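Putative tryptophan halogenase (Xanthomonas campestris pv. campestris, PDB 6Y1W) probably acts as a flavin-dependent halogenase, using FAD to halogenate an aromatic substrate, as its tryptophan halogenase relatives do. Local coordinates at residues 94-104 / 395-403. Residues are numbered along the deposited sequence; the frame is centred on the assembly and turned at random.
Sequences FEHWRDVDRHY and HYHATDRRD. With BUD ((2S,3S)-butane-2,3-diol), chain J.
R401 donates from NH1 to the backbone O of H96 at 2.9 Å, within that carbonyl's plane, while its NH2 binds the butanediol oxygen O2. The bend at chi3 (66°) brings NH1 and NH2 to the two acceptors, and V100 CG2 lies over one face of the guanidinium. Two further carbonyls of the same bend accept hydrogen bonds: T399 OG1 donates to W97 O at 2.8 Å, nearly head-on (169° at the oxygen), and D400 N donates to R98 O. Farther out, R98 NE reaches D400 OD2 at 3.0 Å in a salt bridge that is straight at nitrogen (168°) but comes from above the carboxylate plane. These bonds join the corner at 96-98, in strand 91-99, to the chain leaving helix 371-397; strands 91-99 and 102-107 are an antiparallel pair at one edge of a mixed sheet. At the helix end H395 lies in an offset stack on F94, centroids 4.2 Å apart, and W97 points its edge at the face of Y396. H395 NE2 hydrogen-bonds OE2 of E347, a predicted tryptophan-binding residue. In the second shell, D403 holds R401 side-on through the syn lone pairs of both oxygens, and T399 OG1 also accepts from R401 N at 2.9 Å, an ST turn.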
loop_
_atom_site.group_PDB
_atom_site.type_symbol
_atom_site.label_atom_id
_atom_site.label_comp_id
_atom_site.label_asym_id
_atom_site.label_seq_id
_atom_site.Cartn_x
_atom_site.Cartn_y
_atom_site.Cartn_z
ATOM N N PHE A 94 -12.516 12.650 21.360
ATOM C CA PHE A 94 -13.027 13.800 20.618
ATOM C C PHE A 94 -14.336 14.236 21.243
ATOM O O PHE A 94 -15.347 13.544 21.116
ATOM C CB PHE A 94 -13.224 13.445 19.144
ATOM C CG PHE A 94 -11.932 13.468 18.370
ATOM C CD1 PHE A 94 -11.429 14.697 17.917
ATOM C CD2 PHE A 94 -11.168 12.320 18.197
ATOM C CE1 PHE A 94 -10.176 14.764 17.242
ATOM C CE2 PHE A 94 -9.928 12.377 17.496
ATOM C CZ PHE A 94 -9.432 13.604 17.047
ATOM N N GLU A 95 -14.303 15.363 21.934
ATOM C CA GLU A 95 -15.475 15.902 22.627
ATOM C C GLU A 95 -16.032 17.111 21.883
ATOM O O GLU A 95 -15.281 18.028 21.521
ATOM C CB GLU A 95 -15.103 16.269 24.060
ATOM C CG GLU A 95 -14.702 15.078 24.897
ATOM C CD GLU A 95 -14.319 15.433 26.320
ATOM O OE1 GLU A 95 -14.137 16.630 26.615
ATOM O OE2 GLU A 95 -14.225 14.499 27.151
ATOM N N HIS A 96 -17.366 17.099 21.648
ATOM C CA HIS A 96 -18.120 18.230 21.099
ATOM C C HIS A 96 -17.864 18.440 19.601
ATOM O O HIS A 96 -18.113 19.541 19.085
ATOM C CB HIS A 96 -17.846 19.563 21.844
ATOM C CG HIS A 96 -18.191 19.558 23.312
ATOM N ND1 HIS A 96 -19.476 19.373 23.799
ATOM C CD2 HIS A 96 -17.412 19.818 24.391
ATOM C CE1 HIS A 96 -19.454 19.462 25.120
ATOM N NE2 HIS A 96 -18.218 19.743 25.502
ATOM N N TRP A 97 -17.354 17.427 18.884
ATOM C CA TRP A 97 -17.094 17.577 17.453
ATOM C C TRP A 97 -18.336 17.242 16.627
ATOM O O TRP A 97 -18.748 18.035 15.764
ATOM C CB TRP A 97 -15.896 16.687 17.024
ATOM C CG TRP A 97 -14.587 17.233 17.528
ATOM C CD1 TRP A 97 -14.020 17.027 18.761
ATOM C CD2 TRP A 97 -13.679 18.087 16.812
ATOM N NE1 TRP A 97 -12.849 17.731 18.867
ATOM C CE2 TRP A 97 -12.607 18.384 17.691
ATOM C CE3 TRP A 97 -13.671 18.634 15.524
ATOM C CZ2 TRP A 97 -11.548 19.205 17.332
ATOM C CZ3 TRP A 97 -12.628 19.470 15.173
ATOM C CH2 TRP A 97 -11.571 19.743 16.071
ATOM N N ARG A 98 -18.912 16.058 16.862
ATOM C CA ARG A 98 -20.125 15.682 16.149
ATOM C C ARG A 98 -21.230 16.699 16.419
ATOM O O ARG A 98 -21.878 17.194 15.494
ATOM C CB ARG A 98 -20.574 14.283 16.564
ATOM C CG ARG A 98 -21.729 13.802 15.673
ATOM C CD ARG A 98 -22.823 13.108 16.396
ATOM N NE ARG A 98 -23.914 12.830 15.463
ATOM C CZ ARG A 98 -24.390 11.611 15.244
ATOM N NH1 ARG A 98 -23.850 10.580 15.874
ATOM N NH2 ARG A 98 -25.377 11.425 14.370
ATOM N N ASP A 99 -21.432 17.040 17.689
ATOM C CA ASP A 99 -22.316 18.123 18.085
ATOM C C ASP A 99 -21.952 18.439 19.526
ATOM O O ASP A 99 -21.207 17.685 20.167
ATOM C CB ASP A 99 -23.793 17.714 17.965
ATOM C CG ASP A 99 -24.711 18.901 17.786
ATOM O OD1 ASP A 99 -24.272 20.068 18.003
ATOM O OD2 ASP A 99 -25.886 18.633 17.407
ATOM N N VAL A 100 -22.473 19.561 20.038
ATOM C CA VAL A 100 -22.339 19.814 21.464
ATOM C C VAL A 100 -22.870 18.624 22.231
ATOM O O VAL A 100 -23.947 18.087 21.932
ATOM C CB VAL A 100 -23.085 21.098 21.861
ATOM C CG1 VAL A 100 -22.975 21.330 23.365
ATOM C CG2 VAL A 100 -22.506 22.268 21.082
ATOM N N ASP A 101 -22.094 18.208 23.222
ATOM C CA ASP A 101 -22.370 17.115 24.141
ATOM C C ASP A 101 -22.444 15.757 23.467
ATOM O O ASP A 101 -22.981 14.829 24.047
ATOM C CB ASP A 101 -23.658 17.358 24.946
ATOM C CG ASP A 101 -23.543 18.544 25.863
ATOM O OD1 ASP A 101 -22.457 18.791 26.428
ATOM O OD2 ASP A 101 -24.556 19.240 25.985
ATOM N N ARG A 102 -21.906 15.606 22.253
ATOM C CA ARG A 102 -21.820 14.298 21.617
ATOM C C ARG A 102 -20.360 13.994 21.367
ATOM O O ARG A 102 -19.715 14.680 20.564
ATOM C CB ARG A 102 -22.603 14.247 20.308
ATOM C CG ARG A 102 -24.090 14.538 20.586
ATOM C CD ARG A 102 -24.966 14.248 19.411
ATOM N NE ARG A 102 -25.198 12.801 19.239
ATOM C CZ ARG A 102 -26.051 12.313 18.345
ATOM N NH1 ARG A 102 -26.737 13.154 17.561
ATOM N NH2 ARG A 102 -26.214 10.998 18.226
ATOM N N HIS A 103 -19.874 12.942 22.012
ATOM C CA HIS A 103 -18.454 12.614 22.096
ATOM C C HIS A 103 -18.195 11.225 21.540
ATOM O O HIS A 103 -19.095 10.399 21.434
ATOM C CB HIS A 103 -17.988 12.673 23.559
ATOM C CG HIS A 103 -18.479 13.878 24.279
ATOM N ND1 HIS A 103 -18.355 15.151 23.759
ATOM C CD2 HIS A 103 -19.161 14.007 25.442
ATOM C CE1 HIS A 103 -18.876 16.022 24.607
ATOM N NE2 HIS A 103 -19.383 15.351 25.629
ATOM N N TYR A 104 -16.942 10.964 21.180
ATOM C CA TYR A 104 -16.538 9.612 20.793
ATOM C C TYR A 104 -15.028 9.526 20.962
ATOM O O TYR A 104 -14.366 10.527 21.241
ATOM C CB TYR A 104 -16.948 9.275 19.325
ATOM C CG TYR A 104 -16.101 10.023 18.285
ATOM C CD1 TYR A 104 -16.359 11.362 17.949
ATOM C CD2 TYR A 104 -15.027 9.401 17.674
ATOM C CE1 TYR A 104 -15.578 12.043 17.046
ATOM C CE2 TYR A 104 -14.233 10.078 16.783
ATOM C CZ TYR A 104 -14.504 11.392 16.459
ATOM O OH TYR A 104 -13.700 12.084 15.557
ATOM N N HIS A 395 -12.306 16.177 10.198
ATOM C CA HIS A 395 -12.747 16.481 11.564
ATOM C C HIS A 395 -13.598 17.748 11.628
ATOM O O HIS A 395 -14.516 17.826 12.452
ATOM C CB HIS A 395 -11.527 16.617 12.474
ATOM C CG HIS A 395 -11.067 15.314 13.057
ATOM N ND1 HIS A 395 -11.882 14.549 13.876
ATOM C CD2 HIS A 395 -9.892 14.640 12.944
ATOM C CE1 HIS A 395 -11.221 13.461 14.253
ATOM N NE2 HIS A 395 -10.010 13.495 13.713
ATOM N N TYR A 396 -13.294 18.745 10.796
ATOM C CA TYR A 396 -14.034 20.002 10.807
ATOM C C TYR A 396 -15.280 19.934 9.939
ATOM O O TYR A 396 -16.283 20.584 10.268
ATOM C CB TYR A 396 -13.143 21.152 10.318
ATOM C CG TYR A 396 -12.135 21.572 11.356
ATOM C CD1 TYR A 396 -12.513 22.375 12.414
ATOM C CD2 TYR A 396 -10.791 21.173 11.271
ATOM C CE1 TYR A 396 -11.603 22.797 13.378
ATOM C CE2 TYR A 396 -9.878 21.586 12.256
ATOM C CZ TYR A 396 -10.298 22.403 13.287
ATOM O OH TYR A 396 -9.439 22.850 14.257
ATOM N N HIS A 397 -15.235 19.179 8.835
ATOM C CA HIS A 397 -16.333 19.192 7.863
ATOM C C HIS A 397 -17.464 18.262 8.247
ATOM O O HIS A 397 -18.632 18.567 7.961
ATOM C CB HIS A 397 -15.813 18.799 6.470
ATOM C CG HIS A 397 -16.794 19.052 5.353
ATOM N ND1 HIS A 397 -17.289 20.312 5.084
ATOM C CD2 HIS A 397 -17.321 18.222 4.415
ATOM C CE1 HIS A 397 -18.081 20.246 4.017
ATOM N NE2 HIS A 397 -18.123 18.995 3.593
ATOM N N ALA A 398 -17.150 17.119 8.862
ATOM C CA ALA A 398 -18.174 16.157 9.276
ATOM C C ALA A 398 -18.694 16.579 10.648
ATOM O O ALA A 398 -18.143 16.214 11.686
ATOM C CB ALA A 398 -17.609 14.745 9.286
ATOM N N THR A 399 -19.754 17.398 10.675
ATOM C CA THR A 399 -20.252 17.864 11.965
ATOM C C THR A 399 -21.724 18.192 11.816
ATOM O O THR A 399 -22.158 18.619 10.738
ATOM C CB THR A 399 -19.500 19.099 12.512
ATOM O OG1 THR A 399 -20.072 19.445 13.778
ATOM C CG2 THR A 399 -19.605 20.310 11.550
ATOM N N ASP A 400 -22.481 17.971 12.896
ATOM C CA ASP A 400 -23.859 18.453 13.002
ATOM C C ASP A 400 -23.937 19.893 13.491
ATOM O O ASP A 400 -25.030 20.494 13.464
ATOM C CB ASP A 400 -24.683 17.584 13.959
ATOM C CG ASP A 400 -24.849 16.153 13.485
ATOM O OD1 ASP A 400 -24.649 15.852 12.286
ATOM O OD2 ASP A 400 -25.206 15.332 14.342
ATOM N N ARG A 401 -22.822 20.461 13.922
ATOM C CA ARG A 401 -22.846 21.767 14.566
ATOM C C ARG A 401 -23.188 22.870 13.576
ATOM O O ARG A 401 -22.570 22.979 12.511
ATOM C CB ARG A 401 -21.503 22.050 15.224
ATOM C CG ARG A 401 -21.227 21.074 16.386
ATOM C CD ARG A 401 -20.005 21.520 17.218
ATOM N NE ARG A 401 -20.208 22.785 17.934
ATOM C CZ ARG A 401 -19.420 23.214 18.922
ATOM N NH1 ARG A 401 -18.383 22.467 19.317
ATOM N NH2 ARG A 401 -19.638 24.403 19.502
ATOM N N ARG A 402 -24.138 23.730 13.972
ATOM C CA ARG A 402 -24.433 24.967 13.255
ATOM C C ARG A 402 -24.546 26.127 14.237
ATOM O O ARG A 402 -25.142 27.173 13.918
ATOM C CB ARG A 402 -25.722 24.839 12.426
ATOM C CG ARG A 402 -25.741 23.642 11.485
ATOM C CD ARG A 402 -24.778 23.805 10.309
ATOM N NE ARG A 402 -24.967 22.736 9.336
ATOM C CZ ARG A 402 -24.372 21.548 9.373
ATOM N NH1 ARG A 402 -24.644 20.649 8.422
ATOM N NH2 ARG A 402 -23.512 21.265 10.358
ATOM N N ASP A 403 -23.973 25.962 15.422
ATOM C CA ASP A 403 -24.241 26.892 16.515
ATOM C C ASP A 403 -23.350 28.115 16.516
ATOM O O ASP A 403 -23.606 29.022 17.308
ATOM C CB ASP A 403 -24.124 26.195 17.876
ATOM C CG ASP A 403 -22.774 25.468 18.071
ATOM O OD1 ASP A 403 -22.591 24.422 17.421
ATOM O OD2 ASP A 403 -21.911 25.953 18.851
HETATM C C1 BUD J . -19.999 24.539 25.398
HETATM O O1 BUD J . -19.167 26.492 24.180
HETATM C C2 BUD J . -19.034 25.103 24.354
HETATM O O2 BUD J . -18.641 25.227 22.050
HETATM C C3 BUD J . -19.346 24.488 22.999
HETATM C C4 BUD J . -18.850 23.044 22.929
HETATM O O HOH W 1 -25.562 13.186 11.834
HETATM O O HOH W 2 -26.505 16.006 16.645
HETATM O O HOH W 3 -24.868 22.697 17.912
HETATM O O HOH W 4 -27.100 20.770 15.320
#